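Catabolite control protein A (Lactococcus lactis, PDB 2O20) probably acts as a global regulator of carbon catabolite repression and activation, a LacI-family transcription factor that binds regulatory DNA. Local coordinates at residues D[197-202]-D[211-216]; D[217-222]-D[229-234]; D[234-239]-D[261-266]; D[241-246]-D[252-257]. The protein carries 1 engineered substitution. All coordinates share one frame; numbering follows the deposited sequence. Where two conformers were deposited one is given.

From the N terminus, contact 1 comes first: the loop 211-216 folds back on helix 193-208, from which it has just emerged. Contact 2 then closes the turn between edge strand 218-219 and helix 225-237. The end of that helix enters contact 3, which shares Arg234 with contact 2 and closes the longest of the four loops, reaching residues 261-266 after helix 248-260. Nested inside this loop, contact 4 sets helix 248-260 on strand 242-245. Contacts 1 and 2 meet at Val218, contacts 3 and 4 through Leu235. Contacts 2 and 4 set helices 225-237 and 248-260 on strands of the four-stranded parallel sheet, while contacts 1 and 3 tie loops to helices beside it.

Contact 1: D[197-202]-D[211-216]; sequences ERMVGY and IEFDEN. With SO4 (sulfate ion), chain L.
The rings of Tyr202 and Phe213 meet at their edges: Tyr202 CE2 lies 4.0 Å from Phe213 CE1, each atom near the plane of the other ring, and the two side chains cross at about a right angle. One face of Phe213 takes the backbone N of Glu215, 3.9 Å above the plane and near the ring's edge. Met199 makes a Met-aromatic contact with the same ring, its SD 5.0 Å from the centroid of Phe213 and oblique, 57° off the normal. CG of Met199 is anti to the backbone N (chi1 -175°), and bends at chi2 and chi3 then bring sulfur and methyl to the ring, where CE reaches Phe213 CZ at 4.1 Å. Beyond the rings, a water joins the segments: it donates to Tyr202 OH (2.8 Å) and accepts from Asp214 N (2.9 Å). Tyr202 OH is also bonded to the carbonyl of Ile183, so two partners fix the phenol. Asp214 OD1 accepts from Asn216 N at 2.9 Å, an Asx turn that shapes the loop as it nears the next strand. Within the sugar-binding fold of the LacI family, the contact lays this loop beside helix 193-208. Strand 218-219 completes the packing, with Val218 touching Met199, Tyr202 and Phe213, while Tyr185 of strand 183-186 stacks edge-to-face with Tyr202.

Contact 2: D[217-222]-D[229-234]; sequences LVFEGN and KALAER
Phe219 and Leu231 run antiparallel alongside each other, the ring pointing from the strand to the helix and the leucine from the helix to the strand. Their closest atoms, Phe219 CD1 and Leu231 CD2, are 3.9 Å apart, and the methyl approaches the ring obliquely. One helical turn on, Arg234 offers its aliphatic root to the same ring, with CB 4.2 Å from Phe219 CE1; its guanidinium leads away, toward Glu237. Asn222 meets Leu231 from the opposite direction. A chi2 of 178° extends the leucine chain to its other methyl, CD1, which sits over one flat face of the amide, close to CG: it is 3.6 Å from Asn222 OD1 and about as far from CG and ND2. The leucine thus divides its branches, one to the aromatic ring and one to the amide. Strand 218-219, at the edge of the parallel sheet, runs through this turn into helix 225-237, the helix of a beta-alpha-beta crossover that passes over strand 183-186 to reach strand 242-245. Ile186 of the bridged strand accordingly touches Phe219, Asn222 and Leu231. The amide of Asn222 is held at its nitrogen end by a weak, bent bond from ND2 to Phe219 O (3.1 Å, 134°). With an alanine here, Leu231 CD1 would probably border a gap where the amide had been, and the carbonyl of Phe219 would lose that donor.

Contact 3: D[234-239]-D[261-266]; sequences RLLERG and KGVKVP. With SO4 (sulfate ion), chain K.
Lys261, whose CD grazes Leu236 CD1, shares a sulfate ion with Arg234 across the contact. Lys261 NZ donates to sulfate O2 at 2.9 Å, and Arg234 NH2 stands 3.2 Å from sulfate O3, so the anion, probably from the crystallisation liquor, links two basic side chains at the surface. NZ of Lys261 also forms a salt bridge with Glu233. The direct packing is small and apolar: Leu236 CD1 meets Val263 CG2 at 4.0 Å, the side chains lying alongside and pointing opposite ways, with Met258 of helix 248-260 touching both. Each segment carries the exit of a helix closed by a Schellman motif, at Gly239 and at Gly262, both with phi near 74°. The contact therefore joins the C-terminal ends of two helices, 225-237 and 248-260, that cover the same parallel sheet. On the first, Glu237 OE2 is gripped by two arginines. Arg238 NH1 donates at 2.9 Å to the anti lone pair of Glu237 OE2, an oxygen that lies 21° out of the guanidinium plane of Arg238. Arg234 NH1 adds a weak bond of 3.0 Å to Glu237 OE2, and both pairs are salt bridges in one network.

Contact 4: D[241-246]-D[252-257]; sequences TSAVVS and VGLLSA
A chi1 of -172° turns Leu254 CG to the side of CA opposite the backbone N, and a chi2 of 68° then carries CD2 to the strand, where it meets two residues at once. Val245 has CG1 anti to N (chi1 -173°), which leaves CG2 beside N as the branch that meets the leucine. The single methyl CD2 of Leu254 rests 3.9 Å from Ala243 CB and 4.2 Å from Val245 CG2. Ala243 and Val245, two apart on strand 242-245, point to the same side of the sheet; Val244 between them and Ser242 before them point away, and both touch helix 164-177 on the other face. Strand and helix belong to the beta-alpha-beta unit made of strand 242-245, helix 248-260 and strand 270-272. Ile186 of the neighbouring strand and Ala232 of helix 225-237 also touch Leu254, so helix 248-260 packs at once on the sheet and on helix 225-237. Farther round helix 248-260, Val252 and Ser256 pack on Tyr282 of the second subunit. No hydrogen bond crosses between the two segments. All three touching residues are buried and hydrocarbon, which implies that the contact depends on fit and exclusion of water and not on any directed bond.

Contact 1: D[197-202]-D[211-216]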
loop_
_atom_site.group_PDB
_atom_site.type_symbol
_atom_site.label_atom_id
_atom_site.label_comp_id
_atom_site.label_asym_id
_atom_site.label_seq_id
_atom_site.Cartn_x
_atom_site.Cartn_y
_atom_site.Cartn_z
ATOM N N GLU D 197 26.722 -2.386 0.320
ATOM C CA GLU D 197 26.910 -1.060 0.947
ATOM C C GLU D 197 26.334 -1.017 2.376
ATOM O O GLU D 197 26.967 -0.477 3.277
ATOM C CB GLU D 197 26.297 0.054 0.083
ATOM C CG GLU D 197 26.868 0.149 -1.347
ATOM C CD GLU D 197 28.124 0.997 -1.474
ATOM O OE1 GLU D 197 28.615 1.544 -0.460
ATOM O OE2 GLU D 197 28.626 1.117 -2.615
ATOM N N ARG D 198 25.136 -1.592 2.575
ATOM C CA ARG D 198 24.560 -1.736 3.910
ATOM C C ARG D 198 25.496 -2.545 4.814
ATOM O O ARG D 198 25.745 -2.170 5.964
ATOM C CB ARG D 198 23.176 -2.415 3.840
ATOM C CG ARG D 198 22.109 -1.517 3.234
ATOM C CD ARG D 198 20.809 -2.296 3.118
ATOM N NE ARG D 198 19.691 -1.453 2.718
ATOM C CZ ARG D 198 19.096 -1.473 1.528
ATOM N NH1 ARG D 198 19.520 -2.250 0.548
ATOM N NH2 ARG D 198 18.063 -0.686 1.303
ATOM N N MET D 199 26.015 -3.649 4.290
ATOM C CA MET D 199 26.996 -4.474 5.034
ATOM C C MET D 199 28.247 -3.709 5.477
ATOM O O MET D 199 28.686 -3.863 6.619
ATOM C CB MET D 199 27.433 -5.688 4.218
ATOM C CG MET D 199 28.330 -6.609 4.990
ATOM S SD MET D 199 27.450 -7.556 6.252
ATOM C CE MET D 199 27.289 -9.114 5.368
ATOM N N VAL D 200 28.802 -2.869 4.598
ATOM C CA VAL D 200 29.992 -2.117 4.947
ATOM C C VAL D 200 29.651 -1.164 6.086
ATOM O O VAL D 200 30.388 -1.080 7.043
ATOM C CB VAL D 200 30.592 -1.384 3.734
ATOM C CG1 VAL D 200 31.787 -0.485 4.137
ATOM C CG2 VAL D 200 31.030 -2.397 2.665
ATOM N N GLY D 201 28.516 -0.481 5.999
ATOM C CA GLY D 201 28.145 0.497 7.023
ATOM C C GLY D 201 27.894 -0.156 8.384
ATOM O O GLY D 201 28.354 0.330 9.420
ATOM N N TYR D 202 27.179 -1.279 8.363
ATOM C CA TYR D 202 26.940 -2.107 9.559
ATOM C C TYR D 202 28.239 -2.556 10.260
ATOM O O TYR D 202 28.388 -2.415 11.478
ATOM C CB TYR D 202 26.083 -3.316 9.126
ATOM C CG TYR D 202 25.873 -4.465 10.106
ATOM C CD1 TYR D 202 25.091 -4.318 11.258
ATOM C CD2 TYR D 202 26.405 -5.718 9.835
ATOM C CE1 TYR D 202 24.866 -5.399 12.133
ATOM C CE2 TYR D 202 26.160 -6.815 10.677
ATOM C CZ TYR D 202 25.412 -6.639 11.828
ATOM O OH TYR D 202 25.227 -7.719 12.645
ATOM N N ILE D 211 32.940 -4.481 18.664
ATOM C CA ILE D 211 32.060 -5.647 18.576
ATOM C C ILE D 211 32.494 -6.515 17.405
ATOM O O ILE D 211 32.609 -6.026 16.307
ATOM C CB ILE D 211 30.591 -5.237 18.363
ATOM C CG1 ILE D 211 30.100 -4.415 19.555
ATOM C CG2 ILE D 211 29.718 -6.502 18.113
ATOM C CD1 ILE D 211 28.945 -3.564 19.256
ATOM N N GLU D 212 32.721 -7.796 17.636
ATOM C CA GLU D 212 33.073 -8.723 16.550
ATOM C C GLU D 212 31.899 -8.970 15.621
ATOM O O GLU D 212 30.763 -9.140 16.080
ATOM C CB GLU D 212 33.598 -10.057 17.099
ATOM C CG GLU D 212 34.774 -9.906 18.057
ATOM C CD GLU D 212 35.568 -11.188 18.249
ATOM O OE1 GLU D 212 36.817 -11.107 18.255
ATOM O OE2 GLU D 212 34.954 -12.269 18.400
ATOM N N PHE D 213 32.193 -8.976 14.321
ATOM C CA PHE D 213 31.238 -9.307 13.289
ATOM C C PHE D 213 30.969 -10.798 13.297
ATOM O O PHE D 213 31.868 -11.604 13.429
ATOM C CB PHE D 213 31.763 -8.874 11.906
ATOM C CG PHE D 213 30.969 -9.411 10.751
ATOM C CD1 PHE D 213 29.672 -8.971 10.508
ATOM C CD2 PHE D 213 31.517 -10.348 9.898
ATOM C CE1 PHE D 213 28.941 -9.469 9.456
ATOM C CE2 PHE D 213 30.793 -10.853 8.847
ATOM C CZ PHE D 213 29.496 -10.402 8.612
ATOM N N ASP D 214 29.708 -11.157 13.129
ATOM C CA ASP D 214 29.291 -12.546 13.139
ATOM C C ASP D 214 28.325 -12.706 11.975
ATOM O O ASP D 214 27.233 -12.121 12.006
ATOM C CB ASP D 214 28.592 -12.848 14.463
ATOM C CG ASP D 214 28.120 -14.286 14.568
ATOM O OD1 ASP D 214 28.302 -15.102 13.614
ATOM O OD2 ASP D 214 27.562 -14.606 15.633
ATOM N N GLU D 215 28.729 -13.453 10.947
ATOM C CA GLU D 215 27.880 -13.639 9.779
ATOM C C GLU D 215 26.540 -14.298 10.160
ATOM O O GLU D 215 25.552 -14.178 9.428
ATOM C CB GLU D 215 28.600 -14.434 8.681
ATOM C CG GLU D 215 28.935 -15.864 9.046
ATOM C CD GLU D 215 29.358 -16.696 7.843
ATOM O OE1 GLU D 215 30.117 -17.672 8.039
ATOM O OE2 GLU D 215 28.930 -16.379 6.705
ATOM N N ASN D 216 26.489 -14.967 11.310
ATOM C CA ASN D 216 25.248 -15.630 11.733
ATOM C C ASN D 216 24.153 -14.697 12.262
ATOM O O ASN D 216 23.016 -15.143 12.502
ATOM C CB ASN D 216 25.558 -16.750 12.711
ATOM C CG ASN D 216 26.302 -17.901 12.044
ATOM O OD1 ASN D 216 27.058 -18.627 12.691
ATOM N ND2 ASN D 216 26.105 -18.058 10.737
HETATM S S SO4 L . 17.054 -4.921 -2.119
HETATM O O1 SO4 L . 17.999 -5.202 -3.207
HETATM O O2 SO4 L . 17.181 -5.967 -1.102
HETATM O O3 SO4 L . 17.356 -3.611 -1.541
HETATM O O4 SO4 L . 15.694 -4.931 -2.663
HETATM O O HOH W 1 27.182 -9.640 13.174
#

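Contact 2: D[217-222]-D[229-234]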
loop_
_atom_site.group_PDB
_atom_site.type_symbol
_atom_site.label_atom_id
_atom_site.label_comp_id
_atom_site.label_asym_id
_atom_site.label_seq_id
_atom_site.Cartn_x
_atom_site.Cartn_y
_atom_site.Cartn_z
ATOM N N LEU D 217 24.477 -13.405 12.413
ATOM C CA LEU D 217 23.469 -12.388 12.718
ATOM C C LEU D 217 23.053 -11.562 11.489
ATOM O O LEU D 217 22.408 -10.524 11.631
ATOM C CB LEU D 217 23.934 -11.484 13.863
ATOM C CG LEU D 217 24.149 -12.138 15.242
ATOM C CD1 LEU D 217 24.630 -11.057 16.243
ATOM C CD2 LEU D 217 22.912 -12.802 15.761
ATOM N N VAL D 218 23.427 -12.030 10.291
ATOM C CA VAL D 218 22.988 -11.440 9.039
ATOM C C VAL D 218 22.047 -12.437 8.365
ATOM O O VAL D 218 22.330 -13.641 8.251
ATOM C CB VAL D 218 24.164 -11.050 8.119
ATOM C CG1 VAL D 218 23.639 -10.469 6.795
ATOM C CG2 VAL D 218 25.072 -10.061 8.833
ATOM N N PHE D 219 20.885 -11.924 8.013
ATOM C CA PHE D 219 19.794 -12.730 7.491
ATOM C C PHE D 219 19.456 -12.203 6.101
ATOM O O PHE D 219 18.864 -11.132 5.971
ATOM C CB PHE D 219 18.607 -12.642 8.450
ATOM C CG PHE D 219 18.892 -13.234 9.802
ATOM C CD1 PHE D 219 18.627 -14.577 10.066
ATOM C CD2 PHE D 219 19.489 -12.471 10.812
ATOM C CE1 PHE D 219 18.925 -15.136 11.317
ATOM C CE2 PHE D 219 19.799 -13.027 12.053
ATOM C CZ PHE D 219 19.508 -14.358 12.311
ATOM N N GLU D 220 19.881 -12.947 5.071
ATOM C CA GLU D 220 19.654 -12.585 3.673
ATOM C C GLU D 220 18.369 -13.146 3.034
ATOM O O GLU D 220 17.812 -14.160 3.464
ATOM C CB GLU D 220 20.808 -13.106 2.806
ATOM C CG GLU D 220 22.158 -12.466 3.030
ATOM C CD GLU D 220 23.159 -13.067 2.064
ATOM O OE1 GLU D 220 22.936 -12.935 0.824
ATOM O OE2 GLU D 220 24.128 -13.697 2.536
ATOM N N GLY D 221 17.931 -12.490 1.972
ATOM C CA GLY D 221 16.828 -12.982 1.125
ATOM C C GLY D 221 15.415 -12.690 1.600
ATOM O O GLY D 221 14.463 -13.420 1.269
ATOM N N ASN D 222 15.276 -11.610 2.363
ATOM C CA ASN D 222 14.040 -11.280 3.061
ATOM C C ASN D 222 13.368 -10.072 2.475
ATOM O O ASN D 222 13.954 -8.997 2.468
ATOM C CB ASN D 222 14.344 -11.038 4.530
ATOM C CG ASN D 222 14.776 -12.290 5.206
ATOM O OD1 ASN D 222 13.985 -13.236 5.315
ATOM N ND2 ASN D 222 16.047 -12.350 5.617
ATOM N N LYS D 229 7.998 -11.994 9.963
ATOM C CA LYS D 229 7.359 -12.724 11.061
ATOM C C LYS D 229 8.076 -14.010 11.430
ATOM O O LYS D 229 8.261 -14.306 12.622
ATOM C CB LYS D 229 5.900 -13.058 10.716
ATOM C CG LYS D 229 4.937 -11.894 10.907
ATOM C CD LYS D 229 3.447 -12.351 11.065
ATOM C CE LYS D 229 2.954 -13.024 9.822
ATOM N NZ LYS D 229 1.442 -13.333 9.860
ATOM N N ALA D 230 8.473 -14.771 10.409
ATOM C CA ALA D 230 9.109 -16.072 10.608
ATOM C C ALA D 230 10.558 -15.996 11.121
ATOM O O ALA D 230 11.092 -16.973 11.680
ATOM C CB ALA D 230 9.036 -16.905 9.286
ATOM N N LEU D 231 11.206 -14.841 10.948
ATOM C CA LEU D 231 12.543 -14.632 11.443
ATOM C C LEU D 231 12.635 -14.420 12.955
ATOM O O LEU D 231 13.708 -14.623 13.534
ATOM C CB LEU D 231 13.176 -13.395 10.755
ATOM C CG LEU D 231 13.737 -13.675 9.352
ATOM C CD1 LEU D 231 14.277 -12.390 8.760
ATOM C CD2 LEU D 231 14.836 -14.719 9.393
ATOM N N ALA D 232 11.551 -13.959 13.571
ATOM C CA ALA D 232 11.589 -13.529 14.979
ATOM C C ALA D 232 12.283 -14.571 15.878
ATOM O O ALA D 232 13.245 -14.240 16.571
ATOM C CB ALA D 232 10.215 -13.193 15.498
ATOM N N GLU D 233 11.819 -15.819 15.842
ATOM C CA GLU D 233 12.373 -16.816 16.751
ATOM C C GLU D 233 13.840 -17.147 16.413
ATOM O O GLU D 233 14.641 -17.520 17.329
ATOM C CB GLU D 233 11.479 -18.058 16.809
ATOM C CG GLU D 233 11.697 -18.907 18.030
ATOM C CD GLU D 233 11.247 -18.257 19.330
ATOM O OE1 GLU D 233 11.845 -18.543 20.386
ATOM O OE2 GLU D 233 10.287 -17.467 19.320
ATOM N N ARG D 234 14.211 -16.977 15.125
ATOM C CA ARG D 234 15.580 -17.233 14.674
ATOM C C ARG D 234 16.558 -16.234 15.290
ATOM O O ARG D 234 17.642 -16.594 15.656
ATOM C CB ARG D 234 15.689 -17.190 13.147
ATOM C CG ARG D 234 14.762 -18.146 12.422
ATOM C CD ARG D 234 15.064 -19.608 12.757
ATOM N NE ARG D 234 13.770 -20.238 12.982
ATOM C CZ ARG D 234 13.240 -20.584 14.146
ATOM N NH1 ARG D 234 13.909 -20.503 15.291
ATOM N NH2 ARG D 234 12.028 -21.085 14.133
#

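Contact 3: D[234-239]-D[261-266]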
loop_
_atom_site.group_PDB
_atom_site.type_symbol
_atom_site.label_atom_id
_atom_site.label_comp_id
_atom_site.label_asym_id
_atom_site.label_seq_id
_atom_site.Cartn_x
_atom_site.Cartn_y
_atom_site.Cartn_z
ATOM N N ARG D 234 14.211 -16.977 15.125
ATOM C CA ARG D 234 15.580 -17.233 14.674
ATOM C C ARG D 234 16.558 -16.234 15.290
ATOM O O ARG D 234 17.642 -16.594 15.656
ATOM C CB ARG D 234 15.689 -17.190 13.147
ATOM C CG ARG D 234 14.762 -18.146 12.422
ATOM C CD ARG D 234 15.064 -19.608 12.757
ATOM N NE ARG D 234 13.770 -20.238 12.982
ATOM C CZ ARG D 234 13.240 -20.584 14.146
ATOM N NH1 ARG D 234 13.909 -20.503 15.291
ATOM N NH2 ARG D 234 12.028 -21.085 14.133
ATOM N N LEU D 235 16.133 -14.977 15.392
ATOM C CA LEU D 235 16.916 -13.930 16.024
ATOM C C LEU D 235 17.025 -14.173 17.539
ATOM O O LEU D 235 18.098 -14.081 18.107
ATOM C CB LEU D 235 16.313 -12.559 15.726
ATOM C CG LEU D 235 16.792 -11.897 14.399
ATOM C CD1 LEU D 235 16.285 -12.606 13.186
ATOM C CD2 LEU D 235 16.405 -10.443 14.314
ATOM N N LEU D 236 15.892 -14.470 18.177
ATOM C CA LEU D 236 15.856 -14.729 19.627
ATOM C C LEU D 236 16.763 -15.896 19.994
ATOM O O LEU D 236 17.522 -15.771 20.987
ATOM C CB LEU D 236 14.438 -14.985 20.158
ATOM C CG LEU D 236 13.458 -13.791 20.057
ATOM C CD1 LEU D 236 12.082 -14.159 20.416
ATOM C CD2 LEU D 236 13.941 -12.639 20.947
ATOM N N GLU D 237 16.746 -16.973 19.191
ATOM C CA GLU D 237 17.516 -18.165 19.513
ATOM C C GLU D 237 19.020 -17.941 19.451
ATOM O O GLU D 237 19.780 -18.543 20.196
ATOM C CB GLU D 237 17.073 -19.384 18.705
ATOM C CG GLU D 237 17.737 -19.740 17.427
ATOM C CD GLU D 237 16.870 -20.729 16.579
ATOM O OE1 GLU D 237 16.091 -21.555 17.151
ATOM O OE2 GLU D 237 16.943 -20.641 15.326
ATOM N N ARG D 238 19.424 -17.015 18.593
ATOM C CA ARG D 238 20.817 -16.595 18.546
ATOM C C ARG D 238 21.191 -15.491 19.555
ATOM O O ARG D 238 22.351 -15.066 19.593
ATOM C CB ARG D 238 21.129 -16.192 17.107
ATOM C CG ARG D 238 20.921 -17.391 16.173
ATOM C CD ARG D 238 21.555 -17.177 14.794
ATOM N NE ARG D 238 20.896 -17.750 13.591
ATOM C CZ ARG D 238 19.683 -18.341 13.463
ATOM N NH1 ARG D 238 18.875 -18.620 14.483
ATOM N NH2 ARG D 238 19.281 -18.725 12.241
ATOM N N GLY D 239 20.242 -15.053 20.385
ATOM C CA GLY D 239 20.482 -14.000 21.389
ATOM C C GLY D 239 20.606 -12.572 20.864
ATOM O O GLY D 239 21.103 -11.686 21.564
ATOM N N LYS D 261 4.495 -12.754 20.613
ATOM C CA LYS D 261 5.239 -13.612 21.550
ATOM C C LYS D 261 5.436 -12.999 22.955
ATOM O O LYS D 261 6.020 -13.664 23.855
ATOM C CB LYS D 261 6.609 -13.906 20.936
ATOM C CG LYS D 261 6.574 -14.758 19.687
ATOM C CD LYS D 261 7.902 -14.783 18.885
ATOM C CE LYS D 261 7.691 -15.778 17.715
ATOM N NZ LYS D 261 7.833 -17.177 18.200
ATOM N N GLY D 262 4.981 -11.749 23.147
ATOM C CA GLY D 262 5.122 -11.051 24.438
ATOM C C GLY D 262 6.519 -10.556 24.775
ATOM O O GLY D 262 6.849 -10.355 25.929
ATOM N N VAL D 263 7.354 -10.402 23.768
ATOM C CA VAL D 263 8.677 -9.833 23.913
ATOM C C VAL D 263 8.511 -8.340 24.154
ATOM O O VAL D 263 7.692 -7.711 23.511
ATOM C CB VAL D 263 9.531 -10.117 22.649
ATOM C CG1 VAL D 263 10.832 -9.304 22.667
ATOM C CG2 VAL D 263 9.812 -11.611 22.537
ATOM N N LYS D 264 9.248 -7.786 25.122
ATOM C CA LYS D 264 9.069 -6.379 25.441
ATOM C C LYS D 264 9.808 -5.485 24.468
ATOM O O LYS D 264 11.035 -5.560 24.340
ATOM C CB LYS D 264 9.529 -6.084 26.871
ATOM C CG LYS D 264 8.755 -6.798 27.921
ATOM C CD LYS D 264 9.411 -6.557 29.265
ATOM C CE LYS D 264 8.501 -6.830 30.438
ATOM N NZ LYS D 264 8.968 -6.069 31.661
ATOM N N VAL D 265 9.061 -4.621 23.794
ATOM C CA VAL D 265 9.651 -3.696 22.828
ATOM C C VAL D 265 9.372 -2.269 23.343
ATOM O O VAL D 265 8.218 -1.916 23.560
ATOM C CB VAL D 265 9.014 -3.927 21.385
ATOM C CG1 VAL D 265 9.449 -2.869 20.369
ATOM C CG2 VAL D 265 9.329 -5.314 20.841
ATOM N N PRO D 266 10.410 -1.417 23.472
ATOM C CA PRO D 266 11.822 -1.600 23.138
ATOM C C PRO D 266 12.736 -2.091 24.269
ATOM O O PRO D 266 13.955 -2.121 24.089
ATOM C CB PRO D 266 12.246 -0.187 22.731
ATOM C CG PRO D 266 11.483 0.666 23.644
ATOM C CD PRO D 266 10.129 -0.014 23.825
HETATM S S SO4 K . 8.089 -19.921 15.513
HETATM O O1 SO4 K . 8.810 -20.386 16.698
HETATM O O2 SO4 K . 7.678 -18.514 15.607
HETATM O O3 SO4 K . 9.002 -20.167 14.422
HETATM O O4 SO4 K . 6.828 -20.654 15.329
#

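Contact 4: D[241-246]-D[252-257]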
loop_
_atom_site.group_PDB
_atom_site.type_symbol
_atom_site.label_atom_id
_atom_site.label_comp_id
_atom_site.label_asym_id
_atom_site.label_seq_id
_atom_site.Cartn_x
_atom_site.Cartn_y
_atom_site.Cartn_z
ATOM N N THR D 241 19.409 -8.928 20.336
ATOM C CA THR D 241 18.526 -8.059 21.125
ATOM C C THR D 241 18.010 -6.861 20.347
ATOM O O THR D 241 17.285 -6.043 20.906
ATOM C CB THR D 241 19.209 -7.537 22.403
ATOM O OG1 THR D 241 20.392 -6.786 22.035
ATOM C CG2 THR D 241 19.550 -8.714 23.346
ATOM N N SER D 242 18.376 -6.769 19.073
ATOM C CA SER D 242 17.913 -5.713 18.201
ATOM C C SER D 242 18.192 -6.095 16.754
ATOM O O SER D 242 18.932 -7.050 16.479
ATOM C CB SER D 242 18.588 -4.404 18.552
ATOM O OG SER D 242 20.006 -4.515 18.419
ATOM N N ALA D 243 17.593 -5.346 15.834
ATOM C CA ALA D 243 17.800 -5.544 14.422
ATOM C C ALA D 243 17.622 -4.258 13.618
ATOM O O ALA D 243 16.719 -3.461 13.903
ATOM C CB ALA D 243 16.827 -6.574 13.927
ATOM N N VAL D 244 18.456 -4.125 12.593
ATOM C CA VAL D 244 18.288 -3.156 11.487
ATOM C C VAL D 244 17.751 -3.957 10.305
ATOM O O VAL D 244 18.266 -5.038 9.990
ATOM C CB VAL D 244 19.602 -2.507 11.076
ATOM C CG1 VAL D 244 19.348 -1.404 9.997
ATOM C CG2 VAL D 244 20.331 -1.980 12.318
ATOM N N VAL D 245 16.673 -3.452 9.703
ATOM C CA VAL D 245 15.939 -4.173 8.684
ATOM C C VAL D 245 15.791 -3.292 7.423
ATOM O O VAL D 245 15.389 -2.117 7.506
ATOM C CB VAL D 245 14.553 -4.609 9.218
ATOM C CG1 VAL D 245 13.902 -5.515 8.186
ATOM C CG2 VAL D 245 14.672 -5.301 10.622
ATOM N N SER D 246 16.204 -3.803 6.274
ATOM C CA SER D 246 16.247 -2.939 5.115
ATOM C C SER D 246 14.859 -2.628 4.515
ATOM O O SER D 246 14.682 -1.547 3.971
ATOM C CB SER D 246 17.177 -3.498 4.040
ATOM O OG SER D 246 16.663 -4.697 3.561
ATOM N N VAL D 252 7.993 -4.642 9.808
ATOM C CA VAL D 252 6.666 -4.677 10.381
ATOM C C VAL D 252 6.298 -6.118 10.763
ATOM O O VAL D 252 5.677 -6.330 11.816
ATOM C CB VAL D 252 5.593 -4.057 9.453
ATOM C CG1 VAL D 252 4.208 -4.182 10.044
ATOM C CG2 VAL D 252 5.880 -2.575 9.191
ATOM N N GLY D 253 6.678 -7.089 9.923
ATOM C CA GLY D 253 6.532 -8.504 10.243
ATOM C C GLY D 253 7.294 -8.966 11.474
ATOM O O GLY D 253 6.727 -9.669 12.326
ATOM N N LEU D 254 8.553 -8.547 11.593
ATOM C CA LEU D 254 9.398 -8.821 12.766
ATOM C C LEU D 254 8.775 -8.244 14.034
ATOM O O LEU D 254 8.651 -8.951 15.045
ATOM C CB LEU D 254 10.823 -8.243 12.578
ATOM C CG LEU D 254 11.831 -8.635 13.665
ATOM C CD1 LEU D 254 12.104 -10.108 13.556
ATOM C CD2 LEU D 254 13.110 -7.841 13.573
ATOM N N LEU D 255 8.302 -7.004 13.951
ATOM C CA LEU D 255 7.634 -6.350 15.098
ATOM C C LEU D 255 6.351 -7.073 15.500
ATOM O O LEU D 255 6.154 -7.347 16.691
ATOM C CB LEU D 255 7.350 -4.861 14.814
ATOM C CG LEU D 255 6.674 -4.026 15.914
ATOM C CD1 LEU D 255 7.494 -4.046 17.163
ATOM C CD2 LEU D 255 6.470 -2.606 15.453
ATOM N N SER D 256 5.509 -7.421 14.528
ATOM C CA SER D 256 4.289 -8.163 14.764
ATOM C C SER D 256 4.567 -9.435 15.550
ATOM O O SER D 256 3.842 -9.781 16.496
ATOM C CB SER D 256 3.546 -8.551 13.441
ATOM O OG SER D 256 2.831 -7.445 12.889
ATOM N N ALA D 257 5.568 -10.162 15.106
ATOM C CA ALA D 257 5.903 -11.446 15.754
ATOM C C ALA D 257 6.472 -11.282 17.171
ATOM O O ALA D 257 6.091 -12.040 18.073
ATOM C CB ALA D 257 6.823 -12.242 14.855
#